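Local coordinates for protein 6-phosphogluconolactonase (Leishmania braziliensis, PDB 3CSS) that probably hydrolyses 6-phosphogluconolactone to 6-phosphogluconate, the second step of the oxidative pentose phosphate pathway, at residues Q65-Q70 and S101-S106; A128-Y133 and H184-S189; L218-D223 and L256-A261. All coordinates share one frame; numbering follows the deposited sequence. Where two conformers were deposited one is given.

Contact 1 (Q65-Q70 and S101-S106)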
loop_
_atom_site.group_PDB
_atom_site.type_symbol
_atom_site.label_atom_id
_atom_site.label_comp_id
_atom_site.label_asym_id
_atom_site.label_seq_id
_atom_site.Cartn_x
_atom_site.Cartn_y
_atom_site.Cartn_z
ATOM N N GLN A 65 0.937 -11.252 17.951
ATOM C CA GLN A 65 1.694 -11.088 19.198
ATOM C C GLN A 65 2.903 -12.049 19.266
ATOM O O GLN A 65 3.847 -11.819 20.031
ATOM C CB GLN A 65 0.751 -11.178 20.417
ATOM C CG GLN A 65 -0.255 -10.009 20.399
ATOM C CD GLN A 65 -1.198 -9.958 21.571
ATOM O OE1 GLN A 65 -1.514 -10.981 22.189
ATOM N NE2 GLN A 65 -1.673 -8.750 21.882
ATOM N N GLN A 66 2.875 -13.101 18.447
ATOM C CA GLN A 66 4.008 -14.024 18.271
ATOM C C GLN A 66 4.983 -13.575 17.161
ATOM O O GLN A 66 5.872 -14.337 16.760
ATOM C CB GLN A 66 3.487 -15.418 17.918
ATOM C CG GLN A 66 2.615 -16.087 18.982
ATOM C CD GLN A 66 1.709 -17.168 18.393
ATOM O OE1 GLN A 66 1.868 -17.565 17.232
ATOM N NE2 GLN A 66 0.750 -17.642 19.189
ATOM N N HIS A 67 4.788 -12.356 16.657
ATOM C CA HIS A 67 5.689 -11.733 15.681
ATOM C C HIS A 67 5.647 -12.414 14.302
ATOM O O HIS A 67 6.642 -12.403 13.573
ATOM C CB HIS A 67 7.139 -11.657 16.223
ATOM C CG HIS A 67 7.235 -11.264 17.671
ATOM N ND1 HIS A 67 6.802 -10.043 18.141
ATOM C CD2 HIS A 67 7.701 -11.937 18.752
ATOM C CE1 HIS A 67 7.001 -9.977 19.446
ATOM N NE2 HIS A 67 7.546 -11.115 19.843
ATOM N N ALA A 68 4.489 -12.960 13.920
ATOM C CA ALA A 68 4.339 -13.586 12.593
ATOM C C ALA A 68 4.442 -12.574 11.433
ATOM O O ALA A 68 4.795 -12.948 10.314
ATOM C CB ALA A 68 3.017 -14.332 12.505
ATOM N N VAL A 69 4.110 -11.312 11.708
ATOM C CA VAL A 69 4.055 -10.260 10.690
ATOM C C VAL A 69 4.910 -9.062 11.095
ATOM O O VAL A 69 4.876 -8.621 12.249
ATOM C CB VAL A 69 2.603 -9.759 10.428
ATOM C CG1 VAL A 69 2.617 -8.552 9.442
ATOM C CG2 VAL A 69 1.703 -10.884 9.892
ATOM N N GLN A 70 5.685 -8.564 10.141
ATOM C CA GLN A 70 6.357 -7.276 10.259
ATOM C C GLN A 70 5.559 -6.277 9.421
ATOM O O GLN A 70 5.461 -6.440 8.197
ATOM C CB GLN A 70 7.791 -7.363 9.750
ATOM C CG GLN A 70 8.530 -6.020 9.760
ATOM C CD GLN A 70 9.966 -6.158 9.309
ATOM O OE1 GLN A 70 10.232 -6.682 8.235
ATOM N NE2 GLN A 70 10.898 -5.697 10.139
ATOM N N SER A 101 5.328 -3.305 19.405
ATOM C CA SER A 101 5.962 -2.175 18.713
ATOM C C SER A 101 7.130 -2.642 17.867
ATOM O O SER A 101 7.387 -2.075 16.808
ATOM C CB SER A 101 6.465 -1.121 19.708
ATOM O OG SER A 101 5.406 -0.612 20.506
ATOM N N SER A 102 7.835 -3.667 18.356
ATOM C CA SER A 102 8.981 -4.254 17.648
ATOM C C SER A 102 8.639 -4.818 16.272
ATOM O O SER A 102 9.532 -4.968 15.434
ATOM C CB SER A 102 9.634 -5.363 18.491
ATOM O OG SER A 102 8.767 -6.471 18.688
ATOM N N ASP A 103 7.363 -5.118 16.045
ATOM C CA ASP A 103 6.904 -5.679 14.773
ATOM C C ASP A 103 6.376 -4.627 13.796
ATOM O O ASP A 103 5.898 -4.976 12.718
ATOM C CB ASP A 103 5.793 -6.696 15.031
ATOM C CG ASP A 103 6.274 -7.909 15.780
ATOM O OD1 ASP A 103 7.392 -8.399 15.492
ATOM O OD2 ASP A 103 5.539 -8.364 16.674
ATOM N N VAL A 104 6.449 -3.357 14.186
ATOM C CA VAL A 104 5.939 -2.253 13.386
ATOM C C VAL A 104 7.047 -1.233 13.112
ATOM O O VAL A 104 7.685 -0.726 14.030
ATOM C CB VAL A 104 4.743 -1.543 14.102
ATOM C CG1 VAL A 104 4.142 -0.475 13.191
ATOM C CG2 VAL A 104 3.693 -2.548 14.509
ATOM N N ILE A 105 7.259 -0.924 11.841
ATOM C CA ILE A 105 8.222 0.087 11.435
ATOM C C ILE A 105 7.528 1.445 11.368
ATOM O O ILE A 105 6.554 1.627 10.624
ATOM C CB ILE A 105 8.890 -0.274 10.082
ATOM C CG1 ILE A 105 9.505 -1.684 10.136
ATOM C CG2 ILE A 105 9.945 0.755 9.699
ATOM C CD1 ILE A 105 10.510 -1.911 11.233
ATOM N N SER A 106 8.005 2.394 12.163
ATOM C CA SER A 106 7.378 3.707 12.228
ATOM C C SER A 106 7.965 4.668 11.200
ATOM O O SER A 106 9.127 4.549 10.806
ATOM C CB SER A 106 7.526 4.300 13.632
ATOM O OG SER A 106 8.875 4.525 13.952
HETATM O O HOH W 1 8.004 -9.248 13.058
HETATM O O HOH W 2 10.271 -5.232 13.114
#
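His-67 and Asp-103 join the turn that leads from helix 61-65 into strand 69-77 to the 3-10 segment 101-103. With positive phi, His-67 is the C-prime residue of the Schellman motif that ends the helix. Its ring presents ND1 edge-on to the carboxylate: ND1 donates to OD2 of Asp-103 over 2.6 Å, in the ring plane and nearly straight (169°), and OD2 accepts on its syn lone pair. Ring and carboxylate planes stand 59° apart, while the O of Gln-65 lies above the centre of one ring face. A water lies 2.6 Å from OD1 of Asp-103, placed to donate to it. Beyond this pair, the CA-H of Gln-70 approaches the O of Asp-103 (CA to O 3.4 Å). The side chain of Gln-70, extended with CG opposite the backbone N (chi1 176°), carries NE2 to 4.0 Å from CD1 of Ile-105. A second water accepts from this NE2 at 3.1 Å; NE2 also bonds to the O of Cys-140. Backbone hydrogen bonds of Asp-103 and Ile-105 with Phe-71 continue the attachment. At the turn itself, a His-carboxylate hydrogen bond joins a Schellman-ended helix to the loop alongside the following strand.

Contact 2 (A128-Y133 and H184-S189)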
loop_
_atom_site.group_PDB
_atom_site.type_symbol
_atom_site.label_atom_id
_atom_site.label_comp_id
_atom_site.label_asym_id
_atom_site.label_seq_id
_atom_site.Cartn_x
_atom_site.Cartn_y
_atom_site.Cartn_z
ATOM N N ALA A 128 12.605 14.734 3.071
ATOM C CA ALA A 128 13.327 14.464 4.307
ATOM C C ALA A 128 12.717 13.254 5.030
ATOM O O ALA A 128 13.445 12.365 5.478
ATOM C CB ALA A 128 13.323 15.696 5.199
ATOM N N VAL A 129 11.384 13.217 5.115
ATOM C CA VAL A 129 10.668 12.076 5.717
ATOM C C VAL A 129 10.856 10.788 4.889
ATOM O O VAL A 129 11.142 9.733 5.451
ATOM C CB VAL A 129 9.157 12.378 5.907
ATOM C CG1 VAL A 129 8.413 11.147 6.420
ATOM C CG2 VAL A 129 8.963 13.558 6.850
ATOM N N ALA A 130 10.724 10.892 3.565
ATOM C CA ALA A 130 10.933 9.757 2.657
ATOM C C ALA A 130 12.305 9.118 2.842
ATOM O O ALA A 130 12.428 7.894 2.915
ATOM C CB ALA A 130 10.745 10.189 1.184
ATOM N N GLN A 131 13.331 9.961 2.916
ATOM C CA GLN A 131 14.713 9.492 3.012
ATOM C C GLN A 131 14.994 8.759 4.324
ATOM O O GLN A 131 15.624 7.701 4.331
ATOM C CB GLN A 131 15.659 10.662 2.819
ATOM C CG GLN A 131 15.651 11.171 1.386
ATOM C CD GLN A 131 16.598 10.397 0.481
ATOM O OE1 GLN A 131 16.171 9.553 -0.327
ATOM N NE2 GLN A 131 17.892 10.698 0.597
ATOM N N ASP A 132 14.486 9.300 5.425
ATOM C CA ASP A 132 14.622 8.654 6.730
ATOM C C ASP A 132 13.881 7.307 6.769
ATOM O O ASP A 132 14.370 6.333 7.358
ATOM C CB ASP A 132 14.116 9.577 7.847
ATOM C CG ASP A 132 15.128 10.667 8.234
ATOM O OD1 ASP A 132 16.288 10.672 7.734
ATOM O OD2 ASP A 132 14.756 11.527 9.073
ATOM N N TYR A 133 12.709 7.257 6.145
ATOM C CA TYR A 133 11.918 6.030 6.118
ATOM C C TYR A 133 12.602 4.971 5.248
ATOM O O TYR A 133 12.660 3.808 5.606
ATOM C CB TYR A 133 10.489 6.334 5.632
ATOM C CG TYR A 133 9.522 5.179 5.655
ATOM C CD1 TYR A 133 9.530 4.230 6.677
ATOM C CD2 TYR A 133 8.550 5.062 4.671
ATOM C CE1 TYR A 133 8.627 3.173 6.685
ATOM C CE2 TYR A 133 7.620 4.035 4.697
ATOM C CZ TYR A 133 7.668 3.085 5.688
ATOM O OH TYR A 133 6.744 2.057 5.657
ATOM N N HIS A 184 14.101 5.620 -6.144
ATOM C CA HIS A 184 14.029 5.541 -4.682
ATOM C C HIS A 184 13.159 4.387 -4.204
ATOM O O HIS A 184 12.281 3.913 -4.924
ATOM C CB HIS A 184 13.511 6.860 -4.101
ATOM C CG HIS A 184 14.309 8.061 -4.514
ATOM N ND1 HIS A 184 13.941 8.871 -5.566
ATOM C CD2 HIS A 184 15.448 8.594 -4.009
ATOM C CE1 HIS A 184 14.813 9.859 -5.685
ATOM N NE2 HIS A 184 15.749 9.704 -4.764
ATOM N N VAL A 185 13.417 3.937 -2.978
ATOM C CA VAL A 185 12.534 2.993 -2.284
ATOM C C VAL A 185 11.260 3.700 -1.793
ATOM O O VAL A 185 10.166 3.162 -1.905
ATOM C CB VAL A 185 13.260 2.343 -1.071
ATOM C CG1 VAL A 185 12.327 1.534 -0.219
ATOM C CG2 VAL A 185 14.443 1.471 -1.542
ATOM N N VAL A 186 11.426 4.884 -1.206
ATOM C CA VAL A 186 10.303 5.706 -0.759
ATOM C C VAL A 186 10.328 7.014 -1.540
ATOM O O VAL A 186 11.359 7.705 -1.591
ATOM C CB VAL A 186 10.375 6.017 0.772
ATOM C CG1 VAL A 186 9.163 6.791 1.230
ATOM C CG2 VAL A 186 10.539 4.752 1.573
ATOM N N SER A 187 9.200 7.343 -2.160
ATOM C CA SER A 187 9.076 8.564 -2.935
ATOM C C SER A 187 8.017 9.465 -2.289
ATOM O O SER A 187 7.547 9.195 -1.183
ATOM C CB SER A 187 8.699 8.216 -4.369
ATOM O OG SER A 187 8.810 9.334 -5.241
ATOM N N VAL A 188 7.665 10.539 -2.985
ATOM C CA VAL A 188 6.817 11.584 -2.444
ATOM C C VAL A 188 5.766 12.036 -3.456
ATOM O O VAL A 188 5.945 11.893 -4.670
ATOM C CB VAL A 188 7.685 12.793 -2.012
ATOM C CG1 VAL A 188 8.693 12.339 -0.957
ATOM C CG2 VAL A 188 8.385 13.440 -3.202
ATOM N N SER A 189 4.685 12.613 -2.955
ATOM C CA SER A 189 3.642 13.139 -3.815
ATOM C C SER A 189 2.720 14.049 -3.051
ATOM O O SER A 189 2.640 13.965 -1.832
ATOM C CB SER A 189 2.792 11.995 -4.338
ATOM O OG SER A 189 2.158 11.356 -3.247
HETATM O O HOH W 3 13.775 8.170 -0.417
#
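Apolar packing carries most of the contact between Ala-130 of helix 123-140 and Val-186 and Val-188 of strand 186-189. The methyl of Ala-130 points at the strand and touches both valines, meeting CG1 of Val-186 and CG1 of Val-188 at 3.7 Å each. Val-186 straddles the helix surface with its two branches. CG1, opposite the backbone N (chi1 -176°), lies against CA and CB of Ala-130, whereas CG2 meets CD2 of the Tyr-133 ring at 3.7 Å, the two side chains crossing at about a right angle. At the branch point, CB of Val-186 sits 3.5 Å from the backbone O of Ala-130.

This is a helix laid on one of the two outermost strands of the mixed sheet within the chain. Helix 128-133 and strand 186-189 run nearly antiparallel, at 162°, and their axes approach to 7.4 Å, close packing that the small side chain of Ala-130 permits. Val-202 on the adjacent strand 201-204 touches both Ala-130 and Val-186, extending the apolar layer across the sheet.

The polar contacts lie at the border near Gln-131 and His-184. Gln-131 starts away from the strand, but its chain bends at chi2 (-85°) and brings OE1 back to a water that lies 2.8 Å from OE1 and 2.7 Å from the O of Val-186, in position to bridge them. The same OE1 lies 3.9 Å from CD2 of His-184, with amide and ring planes almost perpendicular. ND1 of His-184 is hydrogen-bonded to Asp-181, and the hydroxyl of Tyr-133 to the O of Leu-73. Just beyond Tyr-133, the carboxylate of Glu-134 receives the backbone N-H groups of Val-185 and Val-186 on a single oxygen, OE1, tying the helix to the start of the strand.

Contact 3 (L218-D223 and L256-A261)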
loop_
_atom_site.group_PDB
_atom_site.type_symbol
_atom_site.label_atom_id
_atom_site.label_comp_id
_atom_site.label_asym_id
_atom_site.label_seq_id
_atom_site.Cartn_x
_atom_site.Cartn_y
_atom_site.Cartn_z
ATOM N N LEU A 218 -7.753 -3.818 -2.838
ATOM C CA LEU A 218 -9.162 -3.775 -2.431
ATOM C C LEU A 218 -9.760 -2.487 -2.955
ATOM O O LEU A 218 -9.283 -1.399 -2.583
ATOM C CB LEU A 218 -9.280 -3.772 -0.902
ATOM C CG LEU A 218 -8.915 -5.044 -0.108
ATOM C CD1 LEU A 218 -7.464 -5.211 -0.001
ATOM C CD2 LEU A 218 -9.509 -4.943 1.301
ATOM N N ALA A 219 -10.805 -2.579 -3.786
ATOM C CA ALA A 219 -11.436 -1.382 -4.389
ATOM C C ALA A 219 -12.928 -1.578 -4.570
ATOM O O ALA A 219 -13.388 -2.610 -5.054
ATOM C CB ALA A 219 -10.774 -1.033 -5.759
ATOM N N ALA A 220 -13.684 -0.565 -4.174
ATOM C CA ALA A 220 -15.134 -0.587 -4.257
ATOM C C ALA A 220 -15.635 0.751 -4.802
ATOM O O ALA A 220 -15.110 1.810 -4.445
ATOM C CB ALA A 220 -15.718 -0.868 -2.888
ATOM N N GLY A 221 -16.651 0.675 -5.659
ATOM C CA GLY A 221 -17.333 1.839 -6.224
ATOM C C GLY A 221 -17.295 1.909 -7.741
ATOM O O GLY A 221 -16.281 1.632 -8.381
ATOM N N LYS A 222 -18.410 2.309 -8.331
ATOM C CA LYS A 222 -18.483 2.491 -9.787
ATOM C C LYS A 222 -17.432 3.484 -10.258
ATOM O O LYS A 222 -16.943 3.388 -11.391
ATOM C CB LYS A 222 -19.868 3.002 -10.210
ATOM C CG LYS A 222 -20.349 2.487 -11.570
ATOM C CD LYS A 222 -19.411 2.758 -12.756
ATOM C CE LYS A 222 -19.412 1.559 -13.675
ATOM N NZ LYS A 222 -19.510 0.314 -12.851
ATOM N N ASP A 223 -17.089 4.448 -9.405
ATOM C CA ASP A 223 -16.112 5.449 -9.794
ATOM C C ASP A 223 -14.699 4.906 -9.942
ATOM O O ASP A 223 -13.813 5.635 -10.366
ATOM C CB ASP A 223 -16.134 6.695 -8.885
ATOM C CG ASP A 223 -15.767 6.414 -7.452
ATOM O OD1 ASP A 223 -15.485 5.261 -7.080
ATOM O OD2 ASP A 223 -15.790 7.383 -6.662
ATOM N N LEU A 256 -9.518 -7.458 -5.459
ATOM C CA LEU A 256 -10.750 -7.713 -4.721
ATOM C C LEU A 256 -11.660 -6.507 -4.896
ATOM O O LEU A 256 -11.342 -5.423 -4.415
ATOM C CB LEU A 256 -10.428 -7.935 -3.222
ATOM C CG LEU A 256 -9.436 -9.075 -2.926
ATOM C CD1 LEU A 256 -9.096 -9.149 -1.418
ATOM C CD2 LEU A 256 -9.921 -10.420 -3.451
ATOM N N LEU A 257 -12.761 -6.709 -5.619
ATOM C CA LEU A 257 -13.566 -5.623 -6.138
ATOM C C LEU A 257 -15.008 -5.825 -5.727
ATOM O O LEU A 257 -15.433 -6.958 -5.541
ATOM C CB LEU A 257 -13.498 -5.617 -7.662
ATOM C CG LEU A 257 -12.123 -5.530 -8.319
ATOM C CD1 LEU A 257 -12.313 -5.556 -9.831
ATOM C CD2 LEU A 257 -11.353 -4.273 -7.856
ATOM N N ASP A 258 -15.772 -4.736 -5.644
ATOM C CA ASP A 258 -17.205 -4.853 -5.438
ATOM C C ASP A 258 -17.860 -4.777 -6.830
ATOM O O ASP A 258 -17.153 -4.606 -7.835
ATOM C CB ASP A 258 -17.698 -3.794 -4.439
ATOM C CG ASP A 258 -17.993 -2.458 -5.069
ATOM O OD1 ASP A 258 -18.833 -1.739 -4.474
ATOM O OD2 ASP A 258 -17.423 -2.113 -6.129
ATOM N N PRO A 259 -19.191 -4.941 -6.900
ATOM C CA PRO A 259 -19.795 -5.075 -8.227
ATOM C C PRO A 259 -19.616 -3.835 -9.126
ATOM O O PRO A 259 -19.364 -3.985 -10.332
ATOM C CB PRO A 259 -21.264 -5.377 -7.926
ATOM C CG PRO A 259 -21.257 -5.947 -6.535
ATOM C CD PRO A 259 -20.154 -5.214 -5.823
ATOM N N GLY A 260 -19.699 -2.638 -8.545
ATOM C CA GLY A 260 -19.521 -1.405 -9.333
ATOM C C GLY A 260 -18.111 -1.274 -9.889
ATOM O O GLY A 260 -17.929 -0.941 -11.068
ATOM N N ALA A 261 -17.110 -1.516 -9.039
ATOM C CA ALA A 261 -15.684 -1.467 -9.445
ATOM C C ALA A 261 -15.342 -2.534 -10.490
ATOM O O ALA A 261 -14.575 -2.295 -11.417
ATOM C CB ALA A 261 -14.730 -1.572 -8.232
#
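Leu-218 and Ala-219 pair in parallel with Leu-256 and Leu-257, held by a bond from Ala-219 N to Leu-256 O (3.0 Å) and a more bent one from Asp-258 N to Ala-219 O (3.2 Å, 141°). Leu-218 and Leu-256 share one face; on the other, CB of Ala-219 meets CD2 of Leu-257 at 3.9 Å. Beyond the strands Asp-258 bridges the loops: its CG stands between its backbone N and carbonyl carbon (chi1 85°), which puts OD2 beside Gly-221 N. OD2 accepts from this N at 2.9 Å, above the carboxylate plane, and from Ala-261 N at 3.0 Å, nearly along the C-O axis. These donors approach from opposite faces; the second makes an Asx motif. CB of Ala-220 rests 3.5 Å from CG of Asp-258. In one of two conformers, the bent chain of Lys-222 brings NZ to a lone pair of Gly-260 O (2.7 Å) and into a salt bridge with Glu-263. The contact lies at the C-terminal ends of strands 214-219 and 252-257 of a beta-alpha-beta unit with helix 225-232. Met-17 of helix 14-30 covers Leu-218 and Leu-256, strand 7-10 touches Leu-257, and Asn-225 of helix 225-232 binds the O of Ala-261.

In the fold
All three contacts reach the same mixed sheet. Contacts 1 and 2 are neighbours, their centres 21 Å apart, and touch through the loop 101-106: CG2 of Ile-105 packs 4.1 Å from CE1 of Tyr-133, so one side chain of contact 1 rests on the helix that contact 2 sets against the edge strand 186-189. Contact 3 lies on the opposite side of the chain's centre, about 30 Å centre to centre from each of the others; its nearest atoms are about 14 Å from contact 1 and 17 Å from contact 2. Along the chain the three close in series. Contact 1 lies near the start of strand 69-77, contact 3 at the C-terminal ends of its parallel strands.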